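Local atomic coordinates of 4-alpha-glucanotransferase (Corynebacterium glutamicum, PDB entry 5B68), a protein that belongs to the amylomaltase family of 4-alpha-glucanotransferases, pairing a catalytic domain of TIM-barrel type with an N-terminal beta-sandwich domain. Residues A17-Y20 against A26-E29; D170-S175 against S643-V648; A205-Q210 against E694-V699. One frame throughout, in Å; residues are numbered along the deposited sequence.

Interaction 1: residues A17-Y20 against A26-E29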
# COMPACT_ATOMS: atom_id res chain seq x y z
N ALA A 17 -15.17 13.44 12.29
CA ALA A 17 -14.88 13.61 13.75
C ALA A 17 -14.93 15.09 14.12
O ALA A 17 -14.38 15.98 13.43
CB ALA A 17 -13.51 13.05 14.10
N THR A 18 -15.54 15.35 15.28
CA THR A 18 -15.62 16.75 15.80
C THR A 18 -14.54 17.08 16.85
O THR A 18 -14.42 18.24 17.31
CB THR A 18 -16.98 17.02 16.43
OG1 THR A 18 -17.19 16.15 17.54
CG2 THR A 18 -18.10 16.80 15.38
N SER A 19 -13.83 16.05 17.29
CA SER A 19 -12.62 16.26 18.09
C SER A 19 -11.73 15.04 17.96
O SER A 19 -12.18 14.01 17.52
CB SER A 19 -13.00 16.42 19.57
OG SER A 19 -13.74 15.28 20.00
N TYR A 20 -10.49 15.15 18.41
CA TYR A 20 -9.56 13.99 18.37
C TYR A 20 -8.41 14.21 19.36
O TYR A 20 -8.25 15.31 19.92
CB TYR A 20 -9.07 13.75 16.93
CG TYR A 20 -8.33 14.88 16.33
CD1 TYR A 20 -6.96 14.98 16.47
CD2 TYR A 20 -8.99 15.88 15.61
CE1 TYR A 20 -6.26 16.06 15.94
CE2 TYR A 20 -8.30 16.93 15.06
CZ TYR A 20 -6.96 17.03 15.24
OH TYR A 20 -6.30 18.09 14.73
N ALA A 26 -2.53 15.36 22.84
CA ALA A 26 -3.34 16.55 23.10
C ALA A 26 -4.82 16.42 22.65
O ALA A 26 -5.10 15.77 21.65
CB ALA A 26 -2.69 17.74 22.44
N HIS A 27 -5.75 17.07 23.36
CA HIS A 27 -7.15 17.06 22.95
C HIS A 27 -7.49 18.27 22.12
O HIS A 27 -7.27 19.39 22.53
CB HIS A 27 -8.11 16.96 24.14
CG HIS A 27 -9.52 16.61 23.75
ND1 HIS A 27 -10.48 17.55 23.47
CD2 HIS A 27 -10.12 15.41 23.58
CE1 HIS A 27 -11.60 16.96 23.14
NE2 HIS A 27 -11.41 15.66 23.20
N ILE A 28 -8.05 18.03 20.95
CA ILE A 28 -8.31 19.07 19.98
C ILE A 28 -9.78 19.03 19.67
O ILE A 28 -10.33 17.95 19.40
CB ILE A 28 -7.51 18.82 18.66
CG1 ILE A 28 -6.00 18.72 18.93
CG2 ILE A 28 -7.81 19.90 17.63
CD1 ILE A 28 -5.38 19.87 19.69
N GLU A 29 -10.43 20.19 19.76
CA GLU A 29 -11.80 20.32 19.29
C GLU A 29 -11.68 20.97 17.94
O GLU A 29 -11.02 21.97 17.77
CB GLU A 29 -12.66 21.17 20.21
CG GLU A 29 -14.13 21.22 19.78
CD GLU A 29 -15.05 21.75 20.89
OE1 GLU A 29 -16.27 21.52 20.79
OE2 GLU A 29 -14.56 22.39 21.86

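Interaction 2: residues D170-S175 against S643-V648. With SO4 (sulfate ion), chain H.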
# COMPACT_ATOMS: atom_id res chain seq x y z
N ASP A 170 -2.69 -18.85 10.59
CA ASP A 170 -2.35 -20.05 11.38
C ASP A 170 -1.18 -20.85 10.79
O ASP A 170 -0.42 -21.50 11.56
CB ASP A 170 -3.54 -21.00 11.59
CG ASP A 170 -4.62 -20.44 12.51
OD1 ASP A 170 -4.49 -19.37 13.15
OD2 ASP A 170 -5.69 -21.10 12.53
N LYS A 171 -1.04 -20.82 9.47
CA LYS A 171 0.07 -21.50 8.84
C LYS A 171 1.39 -21.03 9.37
O LYS A 171 2.21 -21.86 9.81
CB LYS A 171 0.02 -21.40 7.31
CG LYS A 171 1.22 -22.04 6.63
CD LYS A 171 1.08 -21.97 5.13
CE LYS A 171 2.30 -22.45 4.42
NZ LYS A 171 2.25 -23.91 4.35
N TYR A 172 1.63 -19.74 9.27
CA TYR A 172 2.85 -19.16 9.76
C TYR A 172 3.01 -19.02 11.28
O TYR A 172 4.11 -19.02 11.76
CB TYR A 172 3.26 -17.95 8.93
CG TYR A 172 3.41 -18.37 7.50
CD1 TYR A 172 4.39 -19.26 7.12
CD2 TYR A 172 2.52 -17.93 6.54
CE1 TYR A 172 4.51 -19.67 5.81
CE2 TYR A 172 2.63 -18.34 5.23
CZ TYR A 172 3.63 -19.21 4.87
OH TYR A 172 3.73 -19.62 3.57
N LEU A 173 1.90 -18.94 12.00
CA LEU A 173 1.97 -18.96 13.45
C LEU A 173 2.54 -20.29 13.89
O LEU A 173 3.34 -20.37 14.79
CB LEU A 173 0.59 -18.81 14.06
CG LEU A 173 0.03 -17.40 14.16
CD1 LEU A 173 -1.42 -17.45 14.60
CD2 LEU A 173 0.83 -16.56 15.13
N ASP A 174 2.06 -21.34 13.24
CA ASP A 174 2.53 -22.70 13.45
C ASP A 174 3.93 -23.01 12.91
O ASP A 174 4.64 -23.82 13.47
CB ASP A 174 1.49 -23.72 12.99
CG ASP A 174 0.21 -23.66 13.83
OD1 ASP A 174 0.22 -23.06 14.91
OD2 ASP A 174 -0.81 -24.20 13.40
N SER A 175 4.26 -22.40 11.78
CA SER A 175 5.51 -22.66 11.08
C SER A 175 6.21 -21.34 10.73
O SER A 175 6.18 -20.91 9.61
CB SER A 175 5.24 -23.51 9.84
OG SER A 175 6.42 -23.83 9.16
N SER A 643 7.46 -14.45 16.58
CA SER A 643 6.83 -13.87 15.40
C SER A 643 6.65 -14.83 14.25
O SER A 643 7.59 -15.51 13.86
CB SER A 643 7.65 -12.69 14.93
OG SER A 643 7.58 -11.60 15.86
N ALA A 644 5.42 -14.86 13.69
CA ALA A 644 5.11 -15.69 12.54
C ALA A 644 6.08 -15.44 11.38
O ALA A 644 6.51 -16.38 10.72
CB ALA A 644 3.71 -15.42 12.08
N LEU A 645 6.42 -14.20 11.14
CA LEU A 645 7.33 -13.87 10.09
C LEU A 645 8.36 -12.87 10.56
O LEU A 645 8.06 -11.92 11.28
CB LEU A 645 6.61 -13.30 8.88
CG LEU A 645 5.62 -14.22 8.19
CD1 LEU A 645 4.85 -13.38 7.14
CD2 LEU A 645 6.25 -15.41 7.51
N THR A 646 9.60 -13.06 10.09
CA THR A 646 10.70 -12.10 10.34
C THR A 646 11.28 -11.66 9.01
O THR A 646 11.19 -12.39 8.06
CB THR A 646 11.81 -12.72 11.20
OG1 THR A 646 12.22 -13.93 10.57
CG2 THR A 646 11.31 -12.99 12.52
N CYS A 647 11.92 -10.50 8.96
CA CYS A 647 12.38 -9.97 7.72
C CYS A 647 13.74 -9.40 7.93
O CYS A 647 13.93 -8.63 8.89
CB CYS A 647 11.43 -8.86 7.17
SG CYS A 647 11.88 -8.48 5.45
N VAL A 648 14.68 -9.87 7.09
CA VAL A 648 16.05 -9.39 7.05
C VAL A 648 16.05 -8.39 5.94
O VAL A 648 15.66 -8.73 4.83
CB VAL A 648 17.04 -10.54 6.69
CG1 VAL A 648 18.49 -10.04 6.58
CG2 VAL A 648 16.88 -11.70 7.63
S SO4 H . 5.65 -24.99 2.65
O1 SO4 H . 5.19 -26.36 3.02
O2 SO4 H . 5.25 -24.60 1.26
O3 SO4 H . 5.03 -24.06 3.62
O4 SO4 H . 7.12 -24.96 2.75

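Interaction 3: residues A205-Q210 against E694-V699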
# COMPACT_ATOMS: atom_id res chain seq x y z
N ALA A 205 15.03 -12.94 -5.81
CA ALA A 205 14.22 -13.89 -5.03
C ALA A 205 14.84 -15.25 -5.04
O ALA A 205 14.98 -15.89 -3.96
CB ALA A 205 12.78 -14.00 -5.54
N SER A 206 15.31 -15.65 -6.22
CA SER A 206 15.85 -17.02 -6.35
C SER A 206 17.14 -17.11 -5.52
O SER A 206 17.39 -18.15 -4.92
CB SER A 206 16.01 -17.50 -7.80
OG SER A 206 17.07 -16.78 -8.37
N VAL A 207 17.93 -16.06 -5.47
CA VAL A 207 19.19 -16.08 -4.72
C VAL A 207 18.96 -16.16 -3.23
O VAL A 207 19.51 -16.98 -2.55
CB VAL A 207 20.02 -14.82 -5.03
CG1 VAL A 207 21.15 -14.59 -4.01
CG2 VAL A 207 20.58 -14.86 -6.42
N VAL A 208 18.11 -15.31 -2.69
CA VAL A 208 17.97 -15.27 -1.20
C VAL A 208 17.21 -16.50 -0.78
O VAL A 208 17.33 -16.92 0.36
CB VAL A 208 17.34 -13.98 -0.68
CG1 VAL A 208 18.19 -12.78 -1.03
CG2 VAL A 208 15.94 -13.79 -1.25
N ALA A 209 16.43 -17.12 -1.68
CA ALA A 209 15.72 -18.33 -1.35
C ALA A 209 16.71 -19.50 -1.07
O ALA A 209 16.37 -20.42 -0.36
CB ALA A 209 14.83 -18.72 -2.51
N GLN A 210 17.94 -19.42 -1.60
CA GLN A 210 18.90 -20.55 -1.48
C GLN A 210 19.39 -20.58 -0.05
O GLN A 210 19.93 -21.58 0.41
CB GLN A 210 20.11 -20.31 -2.39
CG GLN A 210 19.70 -20.33 -3.82
CD GLN A 210 20.75 -19.83 -4.79
OE1 GLN A 210 21.80 -19.29 -4.40
NE2 GLN A 210 20.40 -19.88 -6.07
N GLU A 694 31.21 -12.70 2.65
CA GLU A 694 31.05 -13.41 3.90
C GLU A 694 29.97 -12.79 4.81
O GLU A 694 29.26 -13.55 5.50
CB GLU A 694 32.41 -13.50 4.65
CG GLU A 694 32.41 -14.43 5.89
CD GLU A 694 33.74 -14.39 6.71
OE1 GLU A 694 34.33 -13.28 6.93
OE2 GLU A 694 34.18 -15.49 7.18
N LEU A 695 29.84 -11.44 4.80
CA LEU A 695 28.80 -10.75 5.62
C LEU A 695 27.38 -11.26 5.28
O LEU A 695 26.63 -11.60 6.18
CB LEU A 695 28.89 -9.21 5.52
CG LEU A 695 27.84 -8.45 6.36
CD1 LEU A 695 27.96 -8.89 7.84
CD2 LEU A 695 27.97 -6.93 6.28
N TYR A 696 27.07 -11.40 4.00
CA TYR A 696 25.78 -11.97 3.57
C TYR A 696 25.47 -13.31 4.25
O TYR A 696 24.40 -13.51 4.80
CB TYR A 696 25.76 -12.14 2.03
CG TYR A 696 24.56 -12.86 1.56
CD1 TYR A 696 24.55 -14.22 1.52
CD2 TYR A 696 23.39 -12.20 1.24
CE1 TYR A 696 23.46 -14.93 1.12
CE2 TYR A 696 22.28 -12.91 0.85
CZ TYR A 696 22.30 -14.27 0.81
OH TYR A 696 21.21 -15.01 0.44
N HIS A 697 26.44 -14.23 4.21
CA HIS A 697 26.29 -15.57 4.75
C HIS A 697 26.20 -15.50 6.25
O HIS A 697 25.43 -16.26 6.84
CB HIS A 697 27.48 -16.46 4.33
CG HIS A 697 27.43 -16.81 2.88
ND1 HIS A 697 26.46 -17.63 2.37
CD2 HIS A 697 28.13 -16.33 1.82
CE1 HIS A 697 26.61 -17.72 1.06
NE2 HIS A 697 27.61 -16.95 0.70
N ARG A 698 26.99 -14.63 6.89
CA ARG A 698 26.86 -14.50 8.38
C ARG A 698 25.41 -14.05 8.82
O ARG A 698 24.77 -14.58 9.78
CB ARG A 698 27.91 -13.54 8.89
CG ARG A 698 29.34 -14.08 8.75
CD ARG A 698 30.40 -13.08 9.20
NE ARG A 698 30.43 -13.01 10.63
CZ ARG A 698 31.38 -12.45 11.39
NH1 ARG A 698 31.21 -12.46 12.71
NH2 ARG A 698 32.49 -11.94 10.88
N VAL A 699 24.88 -13.05 8.12
CA VAL A 699 23.57 -12.53 8.49
C VAL A 699 22.53 -13.53 8.12
O VAL A 699 21.58 -13.71 8.90
CB VAL A 699 23.33 -11.13 7.87
CG1 VAL A 699 21.89 -10.65 8.06
CG2 VAL A 699 24.41 -10.16 8.38
O HOH W 1 18.88 -15.15 2.11

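Interaction 1: residues A17-Y20 against A26-E29
The Tyr20 ring carries Ile28 on one face: Ile28 CB stands 4.1 Å from the centroid of the Tyr20 ring and 16° off the ring normal, a CH-pi contact displaced toward the rim. The two branches of Ile28 spread over the same ring, CG1 toward CE1 and CG2 toward the phenol end, where Ile28 CG2 comes within 3.7 Å of Tyr20 OH. Tyr20 reaches this place with CG between its backbone N and carbonyl carbon (chi1 61°), which lays the ring alongside Ile28. Phe469 meets the same ring edge-to-face, tying it to the neighbouring strand 467-472. Tyr20 O lies over one face of the His27 ring, off centre, while Ser19 CB approaches it obliquely, 3.9 Å from His27 CE1. Behind these side chains runs a short antiparallel pairing. Tyr20 and Ile28 form a hydrogen-bonded pair, Tyr20 N giving to Ile28 O at 3.0 Å and Ile28 N to Tyr20 O at 2.9 Å. Next to it, Ser19 and Glu29 form a non-hydrogen-bonded pair with CA atoms 4.3 Å apart, their side chains on the face away from Tyr20 and Ile28. Between the two pairs the packing is tight, Ser19 CB lying 3.1 Å from Ile28 O. A backbone bond between Thr18 and Val30 extends the pairing, and Asp22 OD1 accepts from Ala26 N within the turn. The chemistry divides this beta hairpin by face: the backbone bonds join its strands, the Tyr20-Ile28 side supplies apolar contact against the protein body, and the Ser19-Glu29 side carries polar groups at the surface.

Interaction 2: residues D170-S175 against S643-V648
Tyr172 and Leu173, on the last turn of helix 167-174, pack against Ala644, just ahead of strand 645-649, and Leu645, its first residue. Just ahead of them, Asp170 makes a salt bridge with Arg165. Lys171 serves the sulfate instead: its chain is extended up to a bend at chi4 (82°), and its NZ hydrogen-bonds sulfate O3 at 2.9 Å. Arg177 binds the same ion, which probably comes from the crystallisation liquor. On the way, Lys171 CG passes over the centre of the Tyr172 ring. Tyr172 then makes the main contact. Its CB lies 4.1 Å from Ala644 CB, and Leu645 CD2 approaches Tyr172 CG obliquely at 4.1 Å. Its carbonyl O receives a CA-H...O contact from Ala644 CA at 3.6 Å. With CG anti to its carbonyl carbon (chi1 -57°), the ring leads off past Leu645, and its hydroxyl hydrogen-bonds Ser380. Leu173 adds a lighter touch through CD2, 4.3 Å from Ala644 CB. Ser175, where the chain leaves the helix, sets its O at the edge of the Tyr172 ring, in plane. The side-chain contact is apolar: the small Ala644 side chain lets the helix backbone come near the start of a TIM-barrel strand, while the polar end of Tyr172 is satisfied by Ser380 and the charges of Asp170 and Lys171 are engaged by Arg165 and the sulfate.

Interaction 3: residues A205-Q210 against E694-V699
Tyr696 presents its hydroxyl to helix 198-209, where Tyr696 OH lies 3.6 Å from Val208 CA and 4.0 Å from Val208 CG1. The side chains of Val208 and Tyr696 cross at about a right angle, and the valine meets the tyrosine at its hydroxyl. Val207 O is near the same hydroxyl, at 4.0 Å, without bonding to it. One water joins the segments, donating to Val208 O at 2.9 Å and to Tyr696 OH at 2.9 Å. The hydroxyl is further hydrogen-bonded to Asp211 OD2; these two polar partners probably help to hold the phenol end in place. CG anti to the backbone N (chi1 173°) sends the tyrosine across from its own helix, 694-702. At the other end of the ring, Tyr696 CD1 sits over the centre of the His697 ring, and Met653 and Arg691 also touch the tyrosine. Helix 198-209 links the adjacent parallel strands 177-182 and 215-218, a beta-alpha-beta crossover, while helix 694-702 comes later in the chain than the last barrel strand, 645-649, with helix 650-654 between them. Their meeting is consistent with the closure of a TIM barrel, where a helix after the first strand lies near one from the chain's C-terminal end.

Interactions 2 and 3 belong to one region of the barrel domain, with centres 19 Å apart. They touch directly, Val648 CG1 of interaction 2 lying 3.8 Å from Val699 CG1 of interaction 3, so the last barrel strand packs on helix 694-702, which lies further along the chain. Their segments alternate in sequence: 170-175 and 205-210 come before and after the first barrel strand, 177-182, and 643-648 lies on the strand paired with it, 645-649. The sulfate is bound at interaction 2, by Lys171 and Arg177. Interaction 1 is a separate surface hairpin near the N-terminus, its centre about 38 Å from that of interaction 2 and about 49 Å from that of interaction 3, across the chain's centre from the latter.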